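Local coordinates for amino acid adenylation domain-containing protein (Bacillus stratosphericus LAMA 585, PDB 6ULY) that probably activates a keto acid as its acyl adenylate, serving as the adenylation domain of a nonribosomal depsipeptide synthetase module, at residues R105-A110 and F141-D146; P70-F75 and E122-L127; S131-V136 and V150-P155; V174-T179 and C188-H193. All coordinates share one frame; numbering follows the deposited sequence.

Contact 1: residues R105-A110 and F141-D146; sequences REMNAA and FLWHTD
Leu142 meets the backbone of Glu106 and Met107, while the thioether of Met107 reaches the indole of Trp143. The van der Waals contacts centre on the two methyls of Leu142. CD1 lies 3.6 Å from Glu106 O, and CD2 lies 3.8 Å from Met107 N. The leucine therefore spreads over the peptide that joins Glu106 to Met107. Its CD2 is also 4.2 Å from Met107 CB.

The sulfur contact is Met-aromatic. Met107 SD sits in the plane of the indole, at its edge, 4.9 Å from the centroid of the Trp143 five-membered ring. A bend at chi2 (76°) turns the methionine tip to this edge, and the two side chains cross at about a right angle. Met107 CE is 3.9 Å from Trp143 CD1. His115 packs edge-to-face with the same indole.

No hydrogen bond crosses between 105-110 and 141-146. Met107 is the centre of an inverse gamma turn. Asn108 bonds next to this turn: ND2 gives Thr103 O a bond and Glu106 O a weak one of 3.2 Å, and OD1 caps helix 109-120 at Val111 N. After Trp143, His144 ends helix 139-142 in a Schellman motif and binds Gln398 of the second subunit. The chemistry implies a join made by van der Waals and sulfur contacts, between the turn leading into helix 109-120 and the C-terminal end of helix 139-142.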
loop_
_atom_site.group_PDB
_atom_site.type_symbol
_atom_site.label_atom_id
_atom_site.label_comp_id
_atom_site.label_asym_id
_atom_site.label_seq_id
_atom_site.Cartn_x
_atom_site.Cartn_y
_atom_site.Cartn_z
ATOM N N ARG A 105 -3.432 6.652 24.479
ATOM C CA ARG A 105 -3.077 7.988 24.937
ATOM C C ARG A 105 -2.497 8.874 23.841
ATOM O O ARG A 105 -2.423 10.092 24.032
ATOM C CB ARG A 105 -2.067 7.902 26.088
ATOM C CG ARG A 105 -2.673 8.042 27.482
ATOM C CD ARG A 105 -3.164 6.714 28.039
ATOM N NE ARG A 105 -3.467 6.810 29.466
ATOM C CZ ARG A 105 -3.819 5.780 30.231
ATOM N NH1 ARG A 105 -3.916 4.565 29.709
ATOM N NH2 ARG A 105 -4.073 5.966 31.519
ATOM N N GLU A 106 -2.081 8.306 22.710
ATOM C CA GLU A 106 -1.507 9.091 21.626
ATOM C C GLU A 106 -1.937 8.509 20.287
ATOM O O GLU A 106 -2.379 7.361 20.194
ATOM C CB GLU A 106 0.023 9.136 21.706
ATOM C CG GLU A 106 0.593 8.397 22.896
ATOM C CD GLU A 106 1.860 7.650 22.553
ATOM O OE1 GLU A 106 2.948 8.080 22.993
ATOM O OE2 GLU A 106 1.767 6.636 21.829
ATOM N N MET A 107 -1.783 9.321 19.241
ATOM C CA MET A 107 -2.265 8.979 17.903
ATOM C C MET A 107 -1.204 8.161 17.162
ATOM O O MET A 107 -0.591 8.600 16.188
ATOM C CB MET A 107 -2.623 10.246 17.138
ATOM C CG MET A 107 -3.406 10.011 15.860
ATOM S SD MET A 107 -5.134 9.609 16.175
ATOM C CE MET A 107 -5.741 9.362 14.505
ATOM N N ASN A 108 -1.009 6.934 17.638
ATOM C CA ASN A 108 -0.029 6.036 17.051
ATOM C C ASN A 108 -0.637 5.278 15.870
ATOM O O ASN A 108 -1.804 5.454 15.512
ATOM C CB ASN A 108 0.495 5.060 18.102
ATOM C CG ASN A 108 -0.577 4.113 18.592
ATOM O OD1 ASN A 108 -0.876 3.110 17.944
ATOM N ND2 ASN A 108 -1.165 4.428 19.741
ATOM N N ALA A 109 0.170 4.400 15.268
ATOM C CA ALA A 109 -0.258 3.690 14.067
ATOM C C ALA A 109 -1.508 2.860 14.327
ATOM O O ALA A 109 -2.488 2.939 13.575
ATOM C CB ALA A 109 0.875 2.799 13.558
ATOM N N ALA A 110 -1.484 2.039 15.378
ATOM C CA ALA A 110 -2.645 1.217 15.699
ATOM C C ALA A 110 -3.896 2.071 15.847
ATOM O O ALA A 110 -4.968 1.708 15.353
ATOM C CB ALA A 110 -2.386 0.418 16.976
ATOM N N PHE A 141 -11.330 12.244 22.173
ATOM C CA PHE A 141 -10.459 13.407 22.074
ATOM C C PHE A 141 -9.391 13.210 21.005
ATOM O O PHE A 141 -9.060 14.152 20.278
ATOM C CB PHE A 141 -9.807 13.694 23.429
ATOM C CG PHE A 141 -10.772 14.162 24.486
ATOM C CD1 PHE A 141 -10.897 15.512 24.782
ATOM C CD2 PHE A 141 -11.551 13.254 25.188
ATOM C CE1 PHE A 141 -11.778 15.947 25.756
ATOM C CE2 PHE A 141 -12.436 13.682 26.162
ATOM C CZ PHE A 141 -12.550 15.029 26.446
ATOM N N LEU A 142 -8.843 11.996 20.894
ATOM C CA LEU A 142 -7.813 11.741 19.892
ATOM C C LEU A 142 -8.348 11.945 18.479
ATOM O O LEU A 142 -7.646 12.475 17.610
ATOM C CB LEU A 142 -7.266 10.321 20.042
ATOM C CG LEU A 142 -6.064 10.103 20.964
ATOM C CD1 LEU A 142 -5.620 8.647 20.914
ATOM C CD2 LEU A 142 -4.913 11.019 20.582
ATOM N N TRP A 143 -9.582 11.521 18.231
ATOM C CA TRP A 143 -10.191 11.607 16.911
ATOM C C TRP A 143 -11.010 12.875 16.719
ATOM O O TRP A 143 -11.579 13.067 15.639
ATOM C CB TRP A 143 -11.074 10.377 16.669
ATOM C CG TRP A 143 -10.317 9.081 16.694
ATOM C CD1 TRP A 143 -8.961 8.925 16.698
ATOM C CD2 TRP A 143 -10.871 7.756 16.719
ATOM N NE1 TRP A 143 -8.637 7.592 16.724
ATOM C CE2 TRP A 143 -9.791 6.853 16.740
ATOM C CE3 TRP A 143 -12.175 7.251 16.728
ATOM C CZ2 TRP A 143 -9.972 5.470 16.761
ATOM C CZ3 TRP A 143 -12.353 5.877 16.757
ATOM C CH2 TRP A 143 -11.257 5.003 16.770
ATOM N N HIS A 144 -11.087 13.734 17.733
ATOM C CA HIS A 144 -11.835 14.988 17.659
ATOM C C HIS A 144 -13.232 14.749 17.088
ATOM O O HIS A 144 -13.640 15.334 16.084
ATOM C CB HIS A 144 -11.063 16.021 16.837
ATOM C CG HIS A 144 -9.713 16.342 17.396
ATOM N ND1 HIS A 144 -9.522 17.284 18.383
ATOM C CD2 HIS A 144 -8.489 15.836 17.117
ATOM C CE1 HIS A 144 -8.238 17.349 18.683
ATOM N NE2 HIS A 144 -7.589 16.481 17.929
ATOM N N THR A 145 -13.965 13.867 17.763
ATOM C CA THR A 145 -15.265 13.417 17.292
ATOM C C THR A 145 -16.256 13.401 18.444
ATOM O O THR A 145 -15.899 13.129 19.593
ATOM C CB THR A 145 -15.186 12.018 16.669
ATOM O OG1 THR A 145 -16.497 11.591 16.280
ATOM C CG2 THR A 145 -14.606 11.018 17.661
ATOM N N ASP A 146 -17.511 13.700 18.115
ATOM C CA ASP A 146 -18.629 13.572 19.037
ATOM C C ASP A 146 -19.482 12.351 18.728
ATOM O O ASP A 146 -20.538 12.169 19.341
ATOM C CB ASP A 146 -19.491 14.835 18.992
ATOM C CG ASP A 146 -18.683 16.101 19.210
ATOM O OD1 ASP A 146 -17.833 16.119 20.128
ATOM O OD2 ASP A 146 -18.893 17.077 18.458
#

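Contact 2: residues P70-F75 and E122-L127; sequences PVFFQF and EHPLIL
Phe72 pairs with Ile126 and Phe73 with Leu127 in parallel beta bridges between strands 70-74 and 125-127, whose axes come within 4.6 Å at an angle of 35°. Three backbone bonds carry them: Phe72 N to Leu125 O (2.9 Å), Leu127 N to Phe72 O (2.7 Å) and Gln74 N to Leu127 O (2.8 Å). At the start of the pair a water bridges Pro70 O and Leu125 N.

Pro124 CB packs 3.4 Å from Pro70 O. Phe72 CB meets Ile126 CG1, and the Gln74 chain lies alongside Ile126, pointing the same way. On the other face of the sheet, Val71 CG1, anti to the backbone N (chi1 -179°), is the branch that meets Leu127, 3.9 Å from its CB. The Phe75 ring sets one face against Leu127 O, which lies 3.5 Å from Phe75 CE2. The Gln74 amide is held at both ends: NE2 donates to a lone pair of Phe73 O and also binds Ser99 O, while OE1 binds Tyr104.

These are inner parallel strands of an alpha/beta sheet with helices on both faces. Strand 94-97 flanks 70-74, and 150-152 flanks 125-128. Helix 109-120 packs on Phe72 and Gln74, and helix 78-91 on Phe73 and Phe75.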
loop_
_atom_site.group_PDB
_atom_site.type_symbol
_atom_site.label_atom_id
_atom_site.label_comp_id
_atom_site.label_asym_id
_atom_site.label_seq_id
_atom_site.Cartn_x
_atom_site.Cartn_y
_atom_site.Cartn_z
ATOM N N PRO A 70 -22.901 -3.171 12.287
ATOM C CA PRO A 70 -21.588 -3.611 12.762
ATOM C C PRO A 70 -21.359 -3.211 14.211
ATOM O O PRO A 70 -21.952 -2.265 14.734
ATOM C CB PRO A 70 -20.614 -2.884 11.827
ATOM C CG PRO A 70 -21.342 -1.662 11.420
ATOM C CD PRO A 70 -22.796 -2.030 11.359
ATOM N N VAL A 71 -20.476 -3.965 14.858
ATOM C CA VAL A 71 -20.083 -3.722 16.238
ATOM C C VAL A 71 -18.569 -3.826 16.318
ATOM O O VAL A 71 -17.990 -4.833 15.894
ATOM C CB VAL A 71 -20.743 -4.717 17.211
ATOM C CG1 VAL A 71 -20.334 -4.406 18.643
ATOM C CG2 VAL A 71 -22.250 -4.685 17.052
ATOM N N PHE A 72 -17.936 -2.799 16.875
ATOM C CA PHE A 72 -16.482 -2.683 16.884
ATOM C C PHE A 72 -15.945 -3.267 18.185
ATOM O O PHE A 72 -16.141 -2.691 19.259
ATOM C CB PHE A 72 -16.079 -1.219 16.721
ATOM C CG PHE A 72 -14.709 -1.025 16.147
ATOM C CD1 PHE A 72 -14.542 -0.835 14.787
ATOM C CD2 PHE A 72 -13.588 -1.027 16.964
ATOM C CE1 PHE A 72 -13.286 -0.652 14.247
ATOM C CE2 PHE A 72 -12.323 -0.841 16.424
ATOM C CZ PHE A 72 -12.176 -0.654 15.065
ATOM N N PHE A 73 -15.260 -4.406 18.089
ATOM C CA PHE A 73 -14.741 -5.085 19.268
ATOM C C PHE A 73 -13.385 -4.513 19.672
ATOM O O PHE A 73 -12.482 -4.383 18.841
ATOM C CB PHE A 73 -14.609 -6.587 19.010
ATOM C CG PHE A 73 -15.909 -7.343 19.095
ATOM C CD1 PHE A 73 -17.124 -6.696 18.927
ATOM C CD2 PHE A 73 -15.912 -8.704 19.357
ATOM C CE1 PHE A 73 -18.310 -7.393 19.007
ATOM C CE2 PHE A 73 -17.096 -9.406 19.440
ATOM C CZ PHE A 73 -18.296 -8.752 19.270
ATOM N N GLN A 74 -13.244 -4.199 20.964
ATOM C CA GLN A 74 -11.990 -3.709 21.550
ATOM C C GLN A 74 -11.884 -4.352 22.932
ATOM O O GLN A 74 -12.296 -3.765 23.935
ATOM C CB GLN A 74 -11.962 -2.187 21.618
ATOM C CG GLN A 74 -11.700 -1.517 20.280
ATOM C CD GLN A 74 -10.267 -1.688 19.822
ATOM O OE1 GLN A 74 -9.419 -0.837 20.085
ATOM N NE2 GLN A 74 -9.988 -2.794 19.140
ATOM N N PHE A 75 -11.328 -5.560 22.973
ATOM C CA PHE A 75 -11.349 -6.390 24.166
ATOM C C PHE A 75 -9.942 -6.755 24.608
ATOM O O PHE A 75 -9.045 -6.946 23.781
ATOM C CB PHE A 75 -12.151 -7.678 23.934
ATOM C CG PHE A 75 -13.627 -7.456 23.851
ATOM C CD1 PHE A 75 -14.372 -7.235 24.998
ATOM C CD2 PHE A 75 -14.271 -7.458 22.628
ATOM C CE1 PHE A 75 -15.732 -7.023 24.925
ATOM C CE2 PHE A 75 -15.633 -7.245 22.547
ATOM C CZ PHE A 75 -16.366 -7.028 23.695
ATOM N N GLU A 122 -19.027 3.524 9.456
ATOM C CA GLU A 122 -20.004 4.546 9.829
ATOM C C GLU A 122 -20.222 4.585 11.344
ATOM O O GLU A 122 -21.347 4.495 11.840
ATOM C CB GLU A 122 -21.323 4.330 9.083
ATOM C CG GLU A 122 -21.211 4.559 7.578
ATOM C CD GLU A 122 -22.526 4.356 6.853
ATOM O OE1 GLU A 122 -23.433 3.715 7.427
ATOM O OE2 GLU A 122 -22.659 4.843 5.710
ATOM N N HIS A 123 -19.122 4.725 12.081
ATOM C CA HIS A 123 -19.167 5.017 13.507
ATOM C C HIS A 123 -19.978 3.974 14.265
ATOM O O HIS A 123 -20.998 4.309 14.879
ATOM C CB HIS A 123 -19.767 6.405 13.739
ATOM C CG HIS A 123 -19.167 7.475 12.881
ATOM N ND1 HIS A 123 -17.831 7.496 12.542
ATOM C CD2 HIS A 123 -19.722 8.561 12.293
ATOM C CE1 HIS A 123 -17.589 8.551 11.784
ATOM N NE2 HIS A 123 -18.720 9.211 11.616
ATOM N N PRO A 124 -19.566 2.713 14.250
ATOM C CA PRO A 124 -20.293 1.690 15.004
ATOM C C PRO A 124 -20.001 1.776 16.493
ATOM O O PRO A 124 -18.966 2.280 16.931
ATOM C CB PRO A 124 -19.765 0.377 14.420
ATOM C CG PRO A 124 -18.376 0.713 13.973
ATOM C CD PRO A 124 -18.422 2.148 13.512
ATOM N N LEU A 125 -20.946 1.261 17.275
ATOM C CA LEU A 125 -20.727 1.138 18.706
ATOM C C LEU A 125 -19.459 0.336 18.956
ATOM O O LEU A 125 -19.260 -0.731 18.368
ATOM C CB LEU A 125 -21.924 0.454 19.373
ATOM C CG LEU A 125 -21.726 0.003 20.826
ATOM C CD1 LEU A 125 -21.586 1.206 21.745
ATOM C CD2 LEU A 125 -22.870 -0.890 21.275
ATOM N N ILE A 126 -18.603 0.851 19.825
ATOM C CA ILE A 126 -17.417 0.123 20.253
ATOM C C ILE A 126 -17.763 -0.643 21.520
ATOM O O ILE A 126 -18.278 -0.071 22.488
ATOM C CB ILE A 126 -16.227 1.071 20.478
ATOM C CG1 ILE A 126 -15.915 1.849 19.190
ATOM C CG2 ILE A 126 -15.012 0.276 20.939
ATOM C CD1 ILE A 126 -14.832 2.904 19.345
ATOM N N LEU A 127 -17.497 -1.943 21.500
ATOM C CA LEU A 127 -17.765 -2.844 22.608
ATOM C C LEU A 127 -16.432 -3.295 23.180
ATOM O O LEU A 127 -15.540 -3.703 22.426
ATOM C CB LEU A 127 -18.583 -4.042 22.128
ATOM C CG LEU A 127 -19.617 -4.654 23.063
ATOM C CD1 LEU A 127 -20.594 -3.606 23.559
ATOM C CD2 LEU A 127 -20.344 -5.762 22.324
HETATM O O HOH W 1 -23.043 -0.122 15.742
#

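Contact 3: residues S131-V136 and V150-P155; sequences SLIEEV and VAAVEP
Val150 is the first residue of strand 150-152 to touch helix 131-136, and it does so with both methyls. CG1 carries most of the contact. It lies 3.8 Å from Ile133 CG1 and also 3.8 Å from Val136 CG1, so one methyl fits between two side chains one helical turn apart. Val150 CG2 adds a longer approach of 4.1 Å to Val136 CG1. The Ile133 and Val150 side chains pass alongside each other, pointing opposite ways, whereas Val136 meets Val150 at a slant.

Ala151 turns its CB away from the helix. Its backbone still takes part, since Ile133 CD1 lies 4.2 Å from Ala151 C. Ala152 faces the helix again. Ile133 CD1 is 3.8 Å from Ala152 N and 4.1 Å from Ala152 CB. Ile133 gets there because its chain is extended, with both chi1 (-174°) and chi2 (169°) near trans, so it reaches from Val150 along the backbone of Ala151 to Ala152. The contact is van der Waals packing, and no hydrogen bond joins the two segments.

Past the strand, Val153 packs on helix 78-91, and Glu154 OE1 accepts a bond from Asp130 N at the start of the helix.

Strand 150-152 is an outermost strand of the seven-stranded mixed sheet, and Ala151 bonds through its backbone to Ile126 and Thr128. Segment 131-136 runs nearly antiparallel to strand 150-152, at 169°, and Val136 also packs on Ile126 and Thr128. Strand 125-128, helix 130-137 and strand 150-152 form a beta-alpha-beta crossover between neighbouring parallel strands, with helix 139-142 inserted before the second strand.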
loop_
_atom_site.group_PDB
_atom_site.type_symbol
_atom_site.label_atom_id
_atom_site.label_comp_id
_atom_site.label_asym_id
_atom_site.label_seq_id
_atom_site.Cartn_x
_atom_site.Cartn_y
_atom_site.Cartn_z
ATOM N N SER A 131 -11.899 -3.021 31.922
ATOM C CA SER A 131 -10.485 -2.681 32.027
ATOM C C SER A 131 -9.996 -1.790 30.888
ATOM O O SER A 131 -8.901 -1.228 30.999
ATOM C CB SER A 131 -9.646 -3.962 32.074
ATOM O OG SER A 131 -9.628 -4.607 30.812
ATOM N N LEU A 132 -10.770 -1.643 29.808
ATOM C CA LEU A 132 -10.374 -0.823 28.671
ATOM C C LEU A 132 -11.295 0.354 28.390
ATOM O O LEU A 132 -10.895 1.255 27.644
ATOM C CB LEU A 132 -10.307 -1.665 27.388
ATOM C CG LEU A 132 -9.093 -2.562 27.156
ATOM C CD1 LEU A 132 -9.272 -3.318 25.848
ATOM C CD2 LEU A 132 -7.804 -1.757 27.133
ATOM N N ILE A 133 -12.508 0.374 28.943
ATOM C CA ILE A 133 -13.488 1.363 28.501
ATOM C C ILE A 133 -12.985 2.778 28.748
ATOM O O ILE A 133 -13.262 3.689 27.958
ATOM C CB ILE A 133 -14.849 1.119 29.183
ATOM C CG1 ILE A 133 -15.904 2.059 28.594
ATOM C CG2 ILE A 133 -14.735 1.311 30.688
ATOM C CD1 ILE A 133 -17.320 1.732 29.003
ATOM N N GLU A 134 -12.236 2.991 29.831
ATOM C CA GLU A 134 -11.669 4.313 30.079
ATOM C C GLU A 134 -10.698 4.702 28.970
ATOM O O GLU A 134 -10.789 5.798 28.403
ATOM C CB GLU A 134 -10.974 4.336 31.440
ATOM N N GLU A 135 -9.762 3.809 28.643
ATOM C CA GLU A 135 -8.832 4.065 27.548
ATOM C C GLU A 135 -9.575 4.276 26.234
ATOM O O GLU A 135 -9.353 5.269 25.532
ATOM C CB GLU A 135 -7.845 2.903 27.423
ATOM C CG GLU A 135 -6.965 2.695 28.649
ATOM C CD GLU A 135 -6.256 1.351 28.643
ATOM O OE1 GLU A 135 -6.630 0.478 29.458
ATOM O OE2 GLU A 135 -5.332 1.165 27.820
ATOM N N VAL A 136 -10.462 3.342 25.882
ATOM C CA VAL A 136 -11.157 3.425 24.600
ATOM C C VAL A 136 -11.954 4.716 24.494
ATOM O O VAL A 136 -12.094 5.280 23.402
ATOM C CB VAL A 136 -12.059 2.191 24.403
ATOM C CG1 VAL A 136 -12.954 2.377 23.195
ATOM C CG2 VAL A 136 -11.216 0.932 24.258
ATOM N N VAL A 150 -19.277 4.035 23.312
ATOM C CA VAL A 150 -18.599 2.904 23.932
ATOM C C VAL A 150 -19.520 2.278 24.971
ATOM O O VAL A 150 -20.373 2.950 25.560
ATOM C CB VAL A 150 -17.263 3.327 24.582
ATOM C CG1 VAL A 150 -16.400 2.106 24.874
ATOM C CG2 VAL A 150 -16.525 4.318 23.688
ATOM N N ALA A 151 -19.342 0.977 25.192
ATOM C CA ALA A 151 -20.124 0.253 26.179
ATOM C C ALA A 151 -19.352 -0.991 26.589
ATOM O O ALA A 151 -18.771 -1.671 25.740
ATOM C CB ALA A 151 -21.505 -0.127 25.632
ATOM N N ALA A 152 -19.339 -1.270 27.889
ATOM C CA ALA A 152 -18.649 -2.434 28.419
ATOM C C ALA A 152 -19.580 -3.640 28.433
ATOM O O ALA A 152 -20.803 -3.506 28.535
ATOM C CB ALA A 152 -18.130 -2.162 29.831
ATOM N N VAL A 153 -18.979 -4.825 28.342
ATOM C CA VAL A 153 -19.742 -6.065 28.266
ATOM C C VAL A 153 -20.123 -6.579 29.653
ATOM O O VAL A 153 -21.255 -7.023 29.860
ATOM C CB VAL A 153 -18.937 -7.113 27.477
ATOM C CG1 VAL A 153 -19.471 -8.512 27.734
ATOM C CG2 VAL A 153 -18.972 -6.794 25.990
ATOM N N GLU A 154 -19.195 -6.553 30.611
ATOM C CA GLU A 154 -19.481 -7.082 31.946
ATOM C C GLU A 154 -20.768 -6.525 32.539
ATOM O O GLU A 154 -21.595 -7.319 33.013
ATOM C CB GLU A 154 -18.292 -6.811 32.879
ATOM C CG GLU A 154 -17.036 -7.610 32.550
ATOM C CD GLU A 154 -16.123 -6.895 31.561
ATOM O OE1 GLU A 154 -16.601 -5.982 30.858
ATOM O OE2 GLU A 154 -14.923 -7.242 31.497
ATOM N N PRO A 155 -21.015 -5.216 32.535
ATOM C CA PRO A 155 -22.320 -4.718 33.000
ATOM C C PRO A 155 -23.510 -5.408 32.350
ATOM O O PRO A 155 -24.552 -5.571 32.999
ATOM C CB PRO A 155 -22.272 -3.229 32.630
ATOM C CG PRO A 155 -20.824 -2.892 32.576
ATOM C CD PRO A 155 -20.136 -4.125 32.076
#

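Contact 4: residues V174-T179 and C188-H193; sequences VFFILT and CVEHSH
Phe176 stands opposite Glu190, and Ile177 opposite Val189, in an antiparallel hairpin of strands 174-178 and 188-192. Ile177 and Val189 form a reciprocal backbone pair, each N to the other O at 2.8 Å. His191 N also gives to Phe175 O (3.1 Å), and Val174 N to His191 O (2.8 Å).

Glu190 CG is anti to the backbone N (chi1 179°) and the chain is extended. Its CB, CG and CD thus run along the Phe176 ring, with CD 3.5 Å from Phe176 CE1. Glu190 OE1 is held by Ser173 OG. Cys188 SG approaches the same ring obliquely, 4.4 Å from the Phe176 centroid. Val174 CG2 makes a CH-pi contact over the His193 face, 3.8 Å from that ring's centroid.

Among the apolar contacts, Ile177 CG2 lies alongside Val189 CB at 3.6 Å. Leu178 CD1 touches Cys188 SG.

The connecting loop probably carries the Ser/Thr/Gly-rich phosphate-loop motif, as in related adenylation enzymes. The side chain of Thr179, just past the strand, is about 6 Å from the bound keto acyl adenylate. Strand 94-97 flanks 173-178, and 420-421 flanks 188-192. Helix 193-207 packs on Phe175 and His191, and helix 224-237 on Phe175 and Ile177.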
loop_
_atom_site.group_PDB
_atom_site.type_symbol
_atom_site.label_atom_id
_atom_site.label_comp_id
_atom_site.label_asym_id
_atom_site.label_seq_id
_atom_site.Cartn_x
_atom_site.Cartn_y
_atom_site.Cartn_z
ATOM N N VAL A 174 -21.411 -12.600 8.910
ATOM C CA VAL A 174 -21.316 -13.051 10.292
ATOM C C VAL A 174 -20.317 -12.219 11.091
ATOM O O VAL A 174 -20.536 -11.969 12.277
ATOM C CB VAL A 174 -20.968 -14.555 10.348
ATOM C CG1 VAL A 174 -19.565 -14.813 9.809
ATOM C CG2 VAL A 174 -21.125 -15.090 11.775
ATOM N N PHE A 175 -19.220 -11.782 10.471
ATOM C CA PHE A 175 -18.331 -10.827 11.123
ATOM C C PHE A 175 -17.392 -10.205 10.098
ATOM O O PHE A 175 -17.168 -10.749 9.014
ATOM C CB PHE A 175 -17.518 -11.474 12.259
ATOM C CG PHE A 175 -16.552 -12.538 11.807
ATOM C CD1 PHE A 175 -15.310 -12.202 11.293
ATOM C CD2 PHE A 175 -16.874 -13.877 11.930
ATOM C CE1 PHE A 175 -14.422 -13.181 10.883
ATOM C CE2 PHE A 175 -15.992 -14.860 11.523
ATOM C CZ PHE A 175 -14.760 -14.509 11.001
ATOM N N PHE A 176 -16.861 -9.042 10.465
ATOM C CA PHE A 176 -15.721 -8.436 9.802
ATOM C C PHE A 176 -14.439 -8.808 10.539
ATOM O O PHE A 176 -14.446 -9.071 11.742
ATOM C CB PHE A 176 -15.848 -6.912 9.774
ATOM C CG PHE A 176 -17.024 -6.408 8.996
ATOM C CD1 PHE A 176 -17.011 -6.419 7.612
ATOM C CD2 PHE A 176 -18.132 -5.896 9.646
ATOM C CE1 PHE A 176 -18.088 -5.944 6.891
ATOM C CE2 PHE A 176 -19.212 -5.421 8.935
ATOM C CZ PHE A 176 -19.190 -5.443 7.549
ATOM N N ILE A 177 -13.328 -8.812 9.809
ATOM C CA ILE A 177 -12.018 -8.997 10.423
ATOM C C ILE A 177 -11.003 -8.189 9.630
ATOM O O ILE A 177 -11.038 -8.154 8.395
ATOM C CB ILE A 177 -11.620 -10.488 10.513
ATOM C CG1 ILE A 177 -10.254 -10.630 11.196
ATOM C CG2 ILE A 177 -11.599 -11.136 9.146
ATOM C CD1 ILE A 177 -9.994 -12.015 11.780
ATOM N N LEU A 178 -10.106 -7.529 10.352
ATOM C CA LEU A 178 -9.148 -6.617 9.751
ATOM C C LEU A 178 -7.848 -7.340 9.431
ATOM O O LEU A 178 -7.404 -8.209 10.185
ATOM C CB LEU A 178 -8.890 -5.438 10.686
ATOM C CG LEU A 178 -9.784 -4.212 10.469
ATOM C CD1 LEU A 178 -11.239 -4.573 10.217
ATOM C CD2 LEU A 178 -9.680 -3.291 11.677
ATOM N N THR A 179 -7.247 -6.974 8.302
ATOM C CA THR A 179 -6.015 -7.603 7.841
ATOM C C THR A 179 -4.812 -7.129 8.645
ATOM O O THR A 179 -4.778 -5.989 9.107
ATOM C CB THR A 179 -5.768 -7.311 6.354
ATOM O OG1 THR A 179 -5.784 -5.894 6.137
ATOM C CG2 THR A 179 -6.838 -7.967 5.496
ATOM N N CYS A 188 -11.052 -4.605 5.381
ATOM C CA CYS A 188 -12.148 -5.085 6.208
ATOM C C CYS A 188 -12.733 -6.344 5.574
ATOM O O CYS A 188 -13.652 -6.279 4.755
ATOM C CB CYS A 188 -13.180 -3.992 6.350
ATOM S SG CYS A 188 -14.103 -4.048 7.872
ATOM N N VAL A 189 -12.197 -7.496 5.971
ATOM C CA VAL A 189 -12.639 -8.768 5.413
ATOM C C VAL A 189 -14.030 -9.078 5.948
ATOM O O VAL A 189 -14.229 -9.209 7.161
ATOM C CB VAL A 189 -11.640 -9.884 5.749
ATOM C CG1 VAL A 189 -12.133 -11.239 5.247
ATOM C CG2 VAL A 189 -10.266 -9.555 5.152
ATOM N N GLU A 190 -15.002 -9.190 5.044
ATOM C CA GLU A 190 -16.386 -9.467 5.407
ATOM C C GLU A 190 -16.705 -10.923 5.087
ATOM O O GLU A 190 -16.591 -11.348 3.934
ATOM C CB GLU A 190 -17.341 -8.528 4.669
ATOM C CG GLU A 190 -18.812 -8.775 4.981
ATOM C CD GLU A 190 -19.732 -7.723 4.387
ATOM O OE1 GLU A 190 -20.819 -7.504 4.960
ATOM O OE2 GLU A 190 -19.371 -7.116 3.354
ATOM N N HIS A 191 -17.105 -11.681 6.105
ATOM C CA HIS A 191 -17.381 -13.101 5.964
ATOM C C HIS A 191 -18.850 -13.387 6.224
ATOM O O HIS A 191 -19.557 -12.607 6.865
ATOM C CB HIS A 191 -16.523 -13.933 6.923
ATOM C CG HIS A 191 -15.190 -14.314 6.361
ATOM N ND1 HIS A 191 -15.049 -15.226 5.339
ATOM C CD2 HIS A 191 -13.939 -13.911 6.682
ATOM C CE1 HIS A 191 -13.768 -15.363 5.047
ATOM N NE2 HIS A 191 -13.073 -14.578 5.850
ATOM N N SER A 192 -19.294 -14.529 5.720
ATOM C CA SER A 192 -20.644 -15.017 5.939
ATOM C C SER A 192 -20.595 -16.284 6.782
ATOM O O SER A 192 -19.537 -16.890 6.978
ATOM C CB SER A 192 -21.337 -15.290 4.601
ATOM O OG SER A 192 -20.780 -16.443 3.992
ATOM N N HIS A 193 -21.762 -16.689 7.285
ATOM C CA HIS A 193 -21.848 -17.973 7.974
ATOM C C HIS A 193 -21.365 -19.102 7.074
ATOM O O HIS A 193 -20.683 -20.028 7.531
ATOM C CB HIS A 193 -23.286 -18.247 8.426
ATOM C CG HIS A 193 -23.862 -17.193 9.318
ATOM N ND1 HIS A 193 -23.837 -17.285 10.694
ATOM C CD2 HIS A 193 -24.504 -16.036 9.031
ATOM C CE1 HIS A 193 -24.423 -16.223 11.215
ATOM N NE2 HIS A 193 -24.841 -15.450 10.228
#

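Overall arrangement
Residues 70-75 open contact 2, and 105-110 open contact 1 before 122-127 closes contact 2. Contact 3 opens at 131-136, contact 1 closes at 141-146, and contact 3 closes at 150-155. Contact 1 thus crosses both contact 2 and contact 3, which follow each other in series. The hairpin of contact 4 comes last and closes a short loop of its own. Contacts 2, 3 and 4 all reach one mixed sheet, with 150-152 at one edge next to 125-128. Contact 1 lies outside that sheet and ties the lead-in to helix 109-120 to the end of helix 139-142. Contacts 2 and 4 touch through Pro70 and Phe176.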